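Local coordinates for putative uncharacterized protein (Ustilago maydis, PDB 4GNX) that probably acts as the small OB-fold subunit of replication protein A, the heterotrimer that binds single-stranded DNA, at residues T5-S10 with N98-S103; T20-G25 with F60-G65. One frame throughout, in Å; residues are numbered along the deposited sequence.

Contact 1: residues T5-S10 with N98-S103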
ATOM      1  N   THR A   5       2.214  -2.519 -26.997  1.00 38.23           N
ATOM      2  CA  THR A   5       1.299  -1.440 -27.303  1.00 36.60           C
ATOM      3  C   THR A   5       1.246  -0.436 -26.147  1.00 34.63           C
ATOM      4  O   THR A   5       0.448  -0.600 -25.235  1.00 35.82           O
ATOM      5  CB  THR A   5      -0.089  -2.010 -27.639  1.00 37.69           C
ATOM      6  OG1 THR A   5      -0.023  -2.616 -28.927  1.00 40.34           O
ATOM      7  CG2 THR A   5      -1.138  -0.920 -27.710  1.00 37.23           C
ATOM      8  N   PRO A   6       2.096   0.615 -26.181  1.00 33.87           N
ATOM      9  CA  PRO A   6       2.127   1.632 -25.123  1.00 32.00           C
ATOM     10  C   PRO A   6       0.753   2.108 -24.642  1.00 30.98           C
ATOM     11  O   PRO A   6      -0.154   2.328 -25.460  1.00 32.11           O
ATOM     12  CB  PRO A   6       2.892   2.811 -25.778  1.00 32.05           C
ATOM     13  CG  PRO A   6       3.020   2.461 -27.215  1.00 33.30           C
ATOM     14  CD  PRO A   6       3.024   0.965 -27.268  1.00 34.57           C
ATOM     15  N   LEU A   7       0.622   2.279 -23.326  1.00 30.38           N
ATOM     16  CA  LEU A   7      -0.544   2.934 -22.713  1.00 29.93           C
ATOM     17  C   LEU A   7      -0.228   4.385 -22.696  1.00 32.80           C
ATOM     18  O   LEU A   7       0.708   4.800 -22.012  1.00 36.05           O
ATOM     19  CB  LEU A   7      -0.723   2.479 -21.267  1.00 27.88           C
ATOM     20  CG  LEU A   7      -2.067   2.723 -20.604  1.00 26.88           C
ATOM     21  CD1 LEU A   7      -3.193   1.981 -21.323  1.00 26.38           C
ATOM     22  CD2 LEU A   7      -1.985   2.320 -19.142  1.00 25.87           C
ATOM     23  N   ILE A   8      -0.980   5.181 -23.437  1.00 34.23           N
ATOM     24  CA  ILE A   8      -0.590   6.572 -23.571  1.00 36.10           C
ATOM     25  C   ILE A   8      -1.723   7.546 -23.243  1.00 38.30           C
ATOM     26  O   ILE A   8      -2.882   7.148 -23.111  1.00 40.60           O
ATOM     27  CB  ILE A   8       0.065   6.850 -24.960  1.00 36.55           C
ATOM     28  CG1 ILE A   8      -0.985   6.891 -26.062  1.00 36.29           C
ATOM     29  CG2 ILE A   8       1.159   5.826 -25.263  1.00 34.68           C
ATOM     30  CD1 ILE A   8      -0.661   7.892 -27.137  1.00 39.82           C
ATOM     31  N   ASN A   9      -1.358   8.808 -23.051  1.00 39.62           N
ATOM     32  CA  ASN A   9      -2.319   9.871 -22.955  1.00 40.25           C
ATOM     33  C   ASN A   9      -2.215  10.721 -24.222  1.00 42.07           C
ATOM     34  O   ASN A   9      -1.446  10.382 -25.130  1.00 41.92           O
ATOM     35  CB  ASN A   9      -2.125  10.670 -21.658  1.00 42.88           C
ATOM     36  CG  ASN A   9      -0.717  11.257 -21.497  1.00 45.71           C
ATOM     37  OD1 ASN A   9      -0.200  11.305 -20.383  1.00 45.55           O
ATOM     38  ND2 ASN A   9      -0.120  11.753 -22.585  1.00 46.90           N
ATOM     39  N   SER A  10      -2.982  11.806 -24.297  1.00 43.31           N
ATOM     40  CA  SER A  10      -3.095  12.560 -25.538  1.00 45.00           C
ATOM     41  C   SER A  10      -1.781  13.266 -25.933  1.00 47.44           C
ATOM     42  O   SER A  10      -1.520  13.519 -27.118  1.00 49.15           O
ATOM     43  CB  SER A  10      -4.250  13.559 -25.447  1.00 47.95           C
ATOM     44  OG  SER A  10      -4.121  14.440 -24.339  1.00 50.95           O
ATOM     45  N   ASN A  98      -1.133   8.270 -13.589  1.00 36.89           N
ATOM     46  CA  ASN A  98       0.040   7.833 -12.890  1.00 34.76           C
ATOM     47  C   ASN A  98       0.607   6.541 -13.426  1.00 32.54           C
ATOM     48  O   ASN A  98       1.829   6.356 -13.507  1.00 32.26           O
ATOM     49  CB  ASN A  98      -0.295   7.705 -11.429  1.00 36.05           C
ATOM     50  CG  ASN A  98      -0.230   9.036 -10.719  1.00 39.58           C
ATOM     51  OD1 ASN A  98       0.851   9.592 -10.531  1.00 41.15           O
ATOM     52  ND2 ASN A  98      -1.384   9.562 -10.327  1.00 41.27           N
ATOM     53  N   VAL A  99      -0.283   5.641 -13.801  1.00 30.77           N
ATOM     54  CA  VAL A  99       0.137   4.396 -14.368  1.00 29.00           C
ATOM     55  C   VAL A  99       0.774   4.659 -15.721  1.00 28.69           C
ATOM     56  O   VAL A  99       1.779   4.044 -16.063  1.00 28.15           O
ATOM     57  CB  VAL A  99      -1.055   3.467 -14.469  1.00 29.13           C
ATOM     58  CG1 VAL A  99      -0.710   2.196 -15.251  1.00 27.83           C
ATOM     59  CG2 VAL A  99      -1.514   3.155 -13.058  1.00 30.66           C
ATOM     60  N   VAL A 100       0.224   5.608 -16.478  1.00 30.13           N
ATOM     61  CA  VAL A 100       0.833   5.953 -17.763  1.00 30.59           C
ATOM     62  C   VAL A 100       2.271   6.404 -17.547  1.00 33.25           C
ATOM     63  O   VAL A 100       3.202   5.809 -18.101  1.00 35.23           O
ATOM     64  CB  VAL A 100       0.066   7.035 -18.515  1.00 30.15           C
ATOM     65  CG1 VAL A 100       0.954   7.648 -19.603  1.00 30.65           C
ATOM     66  CG2 VAL A 100      -1.183   6.428 -19.109  1.00 28.29           C
ATOM     67  N   GLN A 101       2.438   7.425 -16.717  1.00 34.26           N
ATOM     68  CA  GLN A 101       3.732   7.958 -16.438  1.00 36.88           C
ATOM     69  C   GLN A 101       4.698   6.886 -15.941  1.00 35.97           C
ATOM     70  O   GLN A 101       5.842   6.813 -16.415  1.00 36.72           O
ATOM     71  CB  GLN A 101       3.594   9.055 -15.408  1.00 43.06           C
ATOM     72  CG  GLN A 101       3.166  10.402 -15.944  1.00 49.22           C
ATOM     73  CD  GLN A 101       3.453  11.489 -14.913  1.00 61.42           C
ATOM     74  OE1 GLN A 101       2.598  11.799 -14.066  1.00 68.92           O
ATOM     75  NE2 GLN A 101       4.682  12.048 -14.941  1.00 64.88           N
ATOM     76  N   ILE A 102       4.243   6.052 -14.996  1.00 34.47           N
ATOM     77  CA  ILE A 102       5.111   5.042 -14.359  1.00 33.15           C
ATOM     78  C   ILE A 102       5.499   3.963 -15.358  1.00 31.60           C
ATOM     79  O   ILE A 102       6.655   3.519 -15.391  1.00 30.98           O
ATOM     80  CB  ILE A 102       4.446   4.389 -13.133  1.00 32.63           C
ATOM     81  CG1 ILE A 102       4.399   5.369 -11.970  1.00 35.42           C
ATOM     82  CG2 ILE A 102       5.258   3.214 -12.649  1.00 31.97           C
ATOM     83  CD1 ILE A 102       3.433   5.004 -10.856  1.00 36.05           C
ATOM     84  N   SER A 103       4.526   3.546 -16.167  1.00 30.39           N
ATOM     85  CA  SER A 103       4.782   2.560 -17.215  1.00 30.65           C
ATOM     86  C   SER A 103       5.809   3.072 -18.217  1.00 31.44           C
ATOM     87  O   SER A 103       6.651   2.298 -18.676  1.00 35.61           O
ATOM     88  CB  SER A 103       3.503   2.144 -17.944  1.00 31.09           C
ATOM     89  OG  SER A 103       2.485   1.698 -17.046  1.00 31.98           O
TER
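L7 and V100 meet obliquely, the leucine's branch point lying against one methyl of the valine, with L7 CG 4.1 Å from V100 CG2. Leucine suits this place because its fork can serve two residues of the helix: L7 CD2 also reaches V99 CG1, at 4.1 Å. The CA-CB bond of L7 points toward the helix, and CG, anti to the backbone N (chi1 -163°), lies beside the carbonyl carbon, on the side where V100 sits. V100, the closest residue to L7 by backbone, points at the strand and sets both methyls around one carbonyl: V100 CG1 lies 3.7 Å and CG2 3.8 Å from L7 O. Its compact branched shape lets the helix come near the chain, and N9 lies next to it. One turn on from V99, serine's short side chain lets S103 OG fold back and bond to V99 O (2.6 Å), giving that carbonyl two donors on opposite faces, OG and the helical S103 N. S103 OG is also hydrogen-bonded to R124 of a neighbouring subunit, whose L125 packs on V99. This is apolar packing of helix 93-104, which follows the strands, on the short, weakly bonded strand 7-8 of an OB-fold domain, consistent with the helix-mediated trimer core of replication protein A.

Contact 2: residues T20-G25 with F60-G65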
ATOM      1  N   THR A  20       0.568   1.557 -33.279  1.00 36.44           N
ATOM      2  CA  THR A  20      -0.616   1.115 -32.592  1.00 35.04           C
ATOM      3  C   THR A  20      -0.465   1.428 -31.137  1.00 32.95           C
ATOM      4  O   THR A  20       0.479   0.968 -30.508  1.00 34.08           O
ATOM      5  CB  THR A  20      -0.796  -0.386 -32.761  1.00 35.97           C
ATOM      6  OG1 THR A  20      -1.101  -0.647 -34.132  1.00 38.62           O
ATOM      7  CG2 THR A  20      -1.931  -0.868 -31.904  1.00 34.53           C
ATOM      8  N   VAL A  21      -1.379   2.220 -30.602  1.00 30.97           N
ATOM      9  CA  VAL A  21      -1.334   2.510 -29.185  1.00 29.82           C
ATOM     10  C   VAL A  21      -2.575   2.015 -28.442  1.00 29.97           C
ATOM     11  O   VAL A  21      -3.510   1.438 -29.033  1.00 31.50           O
ATOM     12  CB  VAL A  21      -1.166   4.010 -28.927  1.00 29.38           C
ATOM     13  CG1 VAL A  21       0.122   4.530 -29.555  1.00 30.31           C
ATOM     14  CG2 VAL A  21      -2.390   4.764 -29.419  1.00 29.41           C
ATOM     15  N   ARG A  22      -2.580   2.258 -27.139  1.00 28.51           N
ATOM     16  CA  ARG A  22      -3.709   1.928 -26.304  1.00 27.81           C
ATOM     17  C   ARG A  22      -4.001   3.153 -25.473  1.00 26.75           C
ATOM     18  O   ARG A  22      -3.085   3.752 -24.927  1.00 27.17           O
ATOM     19  CB  ARG A  22      -3.336   0.762 -25.419  1.00 27.90           C
ATOM     20  CG  ARG A  22      -4.488   0.201 -24.621  1.00 29.90           C
ATOM     21  CD  ARG A  22      -4.214  -1.261 -24.264  1.00 31.46           C
ATOM     22  NE  ARG A  22      -4.457  -2.134 -25.411  1.00 32.42           N
ATOM     23  CZ  ARG A  22      -4.093  -3.406 -25.472  1.00 34.02           C
ATOM     24  NH1 ARG A  22      -3.470  -3.954 -24.447  1.00 34.27           N
ATOM     25  NH2 ARG A  22      -4.343  -4.129 -26.560  1.00 36.60           N
ATOM     26  N   ILE A  23      -5.264   3.550 -25.389  1.00 26.82           N
ATOM     27  CA  ILE A  23      -5.623   4.786 -24.675  1.00 26.70           C
ATOM     28  C   ILE A  23      -6.990   4.673 -23.990  1.00 27.04           C
ATOM     29  O   ILE A  23      -7.928   4.079 -24.554  1.00 28.77           O
ATOM     30  CB  ILE A  23      -5.511   6.038 -25.585  1.00 27.57           C
ATOM     31  CG1 ILE A  23      -6.013   7.276 -24.872  1.00 29.87           C
ATOM     32  CG2 ILE A  23      -6.353   5.900 -26.828  1.00 28.92           C
ATOM     33  CD1 ILE A  23      -5.332   8.556 -25.311  1.00 31.78           C
ATOM     34  N   VAL A  24      -7.082   5.232 -22.780  1.00 26.03           N
ATOM     35  CA  VAL A  24      -8.297   5.179 -21.971  1.00 27.24           C
ATOM     36  C   VAL A  24      -8.886   6.564 -21.777  1.00 28.51           C
ATOM     37  O   VAL A  24      -8.174   7.529 -21.528  1.00 29.15           O
ATOM     38  CB  VAL A  24      -8.035   4.595 -20.564  1.00 27.53           C
ATOM     39  CG1 VAL A  24      -9.343   4.463 -19.792  1.00 29.60           C
ATOM     40  CG2 VAL A  24      -7.370   3.228 -20.646  1.00 26.87           C
ATOM     41  N   GLY A  25     -10.197   6.669 -21.857  1.00 30.15           N
ATOM     42  CA  GLY A  25     -10.815   7.956 -21.647  1.00 33.00           C
ATOM     43  C   GLY A  25     -12.291   7.886 -21.408  1.00 35.55           C
ATOM     44  O   GLY A  25     -12.915   6.853 -21.652  1.00 35.58           O
ATOM     45  N   PHE A  60     -16.524   4.994 -19.716  1.00 47.22           N
ATOM     46  CA  PHE A  60     -15.106   4.974 -20.015  1.00 41.47           C
ATOM     47  C   PHE A  60     -14.811   3.852 -20.947  1.00 38.58           C
ATOM     48  O   PHE A  60     -15.417   2.795 -20.874  1.00 39.35           O
ATOM     49  CB  PHE A  60     -14.268   4.806 -18.774  1.00 39.98           C
ATOM     50  CG  PHE A  60     -14.428   5.910 -17.783  1.00 42.03           C
ATOM     51  CD1 PHE A  60     -15.527   5.945 -16.920  1.00 45.59           C
ATOM     52  CD2 PHE A  60     -13.470   6.906 -17.683  1.00 40.19           C
ATOM     53  CE1 PHE A  60     -15.671   6.952 -15.986  1.00 47.46           C
ATOM     54  CE2 PHE A  60     -13.602   7.912 -16.741  1.00 42.31           C
ATOM     55  CZ  PHE A  60     -14.707   7.937 -15.896  1.00 45.98           C
ATOM     56  N   VAL A  61     -13.841   4.084 -21.811  1.00 35.97           N
ATOM     57  CA  VAL A  61     -13.547   3.136 -22.854  1.00 35.18           C
ATOM     58  C   VAL A  61     -12.035   2.952 -23.018  1.00 32.14           C
ATOM     59  O   VAL A  61     -11.268   3.876 -22.726  1.00 31.22           O
ATOM     60  CB  VAL A  61     -14.205   3.631 -24.141  1.00 36.41           C
ATOM     61  CG1 VAL A  61     -13.471   4.853 -24.671  1.00 35.16           C
ATOM     62  CG2 VAL A  61     -14.259   2.523 -25.164  1.00 37.48           C
ATOM     63  N   GLU A  62     -11.600   1.761 -23.431  1.00 31.73           N
ATOM     64  CA  GLU A  62     -10.174   1.548 -23.773  1.00 30.14           C
ATOM     65  C   GLU A  62     -10.044   1.215 -25.239  1.00 29.22           C
ATOM     66  O   GLU A  62     -10.560   0.195 -25.697  1.00 30.11           O
ATOM     67  CB  GLU A  62      -9.501   0.446 -22.934  1.00 30.64           C
ATOM     68  CG  GLU A  62      -7.997   0.338 -23.181  1.00 30.27           C
ATOM     69  CD  GLU A  62      -7.363  -0.926 -22.594  1.00 33.09           C
ATOM     70  OE1 GLU A  62      -7.340  -1.978 -23.285  1.00 34.86           O
ATOM     71  OE2 GLU A  62      -6.856  -0.885 -21.440  1.00 33.74           O
ATOM     72  N   VAL A  63      -9.345   2.073 -25.974  1.00 28.03           N
ATOM     73  CA  VAL A  63      -9.199   1.856 -27.421  1.00 28.80           C
ATOM     74  C   VAL A  63      -7.821   1.368 -27.764  1.00 27.71           C
ATOM     75  O   VAL A  63      -6.836   1.953 -27.305  1.00 26.88           O
ATOM     76  CB  VAL A  63      -9.398   3.142 -28.224  1.00 28.46           C
ATOM     77  CG1 VAL A  63      -9.117   2.868 -29.691  1.00 28.85           C
ATOM     78  CG2 VAL A  63     -10.791   3.690 -27.988  1.00 29.60           C
ATOM     79  N   THR A  64      -7.749   0.305 -28.551  1.00 28.32           N
ATOM     80  CA  THR A  64      -6.500  -0.027 -29.198  1.00 29.30           C
ATOM     81  C   THR A  64      -6.634   0.525 -30.601  1.00 31.13           C
ATOM     82  O   THR A  64      -7.573   0.183 -31.331  1.00 33.48           O
ATOM     83  CB  THR A  64      -6.176  -1.541 -29.200  1.00 30.57           C
ATOM     84  OG1 THR A  64      -6.118  -2.037 -27.856  1.00 30.17           O
ATOM     85  CG2 THR A  64      -4.834  -1.791 -29.811  1.00 30.73           C
ATOM     86  N   GLY A  65      -5.717   1.407 -30.970  1.00 30.77           N
ATOM     87  CA  GLY A  65      -5.818   2.051 -32.267  1.00 33.34           C
ATOM     88  C   GLY A  65      -4.502   2.515 -32.812  1.00 34.68           C
ATOM     89  O   GLY A  65      -3.490   2.513 -32.111  1.00 34.99           O
TER
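The R22 guanidinium meets T64 at its edge and E62 obliquely. T64 OG1 lies in the guanidinium plane and takes two hydrogen bonds, from R22 NE and R22 NH2 at 3.0 Å each, a side-on grip by two nitrogens on one hydroxyl. The bend at chi3 (-78°) brings the arginine's end closer to the partner strand. The E62 carboxylate is parallel to the guanidinium, yet E62 OE1 lies well out of its plane, 3.6 Å from R22 NE, so this salt bridge rests on charge alone; the carboxylate leans on the arginine's methylenes, E62 CD being 3.6 Å from R22 CD. In a neighbouring subunit, E60 forms a salt bridge with R22, and Y117 and Y90 hydrogen-bond to the two carboxylate oxygens of E62. The backbones that carry these groups form an antiparallel pair of OB-barrel strands. V21 with G65, I23 with V63 and G25 with V61 are the hydrogen-bonded pairs, for example V63 N to I23 O at 2.8 Å. V21, I23, V61 and V63 point to the other face, where beta-branched residues suit a strand and pack on M37, F74 and I79. Between the bonded pairs, V24 faces E62, with V24 CG2 3.9 Å from E62 CG.

The centres of contacts 1 and 2 lie about 11 Å apart, and residues 5-8 join them: strand 7-8 runs parallel to strand 20-31 in the same sheet, with P6 O and I8 N probably hydrogen-bonded to R22 N and R22 O. Strand 20-31 thus has strand 60-68 as one antiparallel neighbour and strand 7-8 as a parallel one. Both strands of contact 2 fall, in sequence, between the two segments of contact 1, whose helix 93-104 comes after the strands. Contact 2 lies near the centre of the chain and contact 1 farther out. Both include residues that meet neighbouring subunits, consistent with a domain that works inside a heterotrimer.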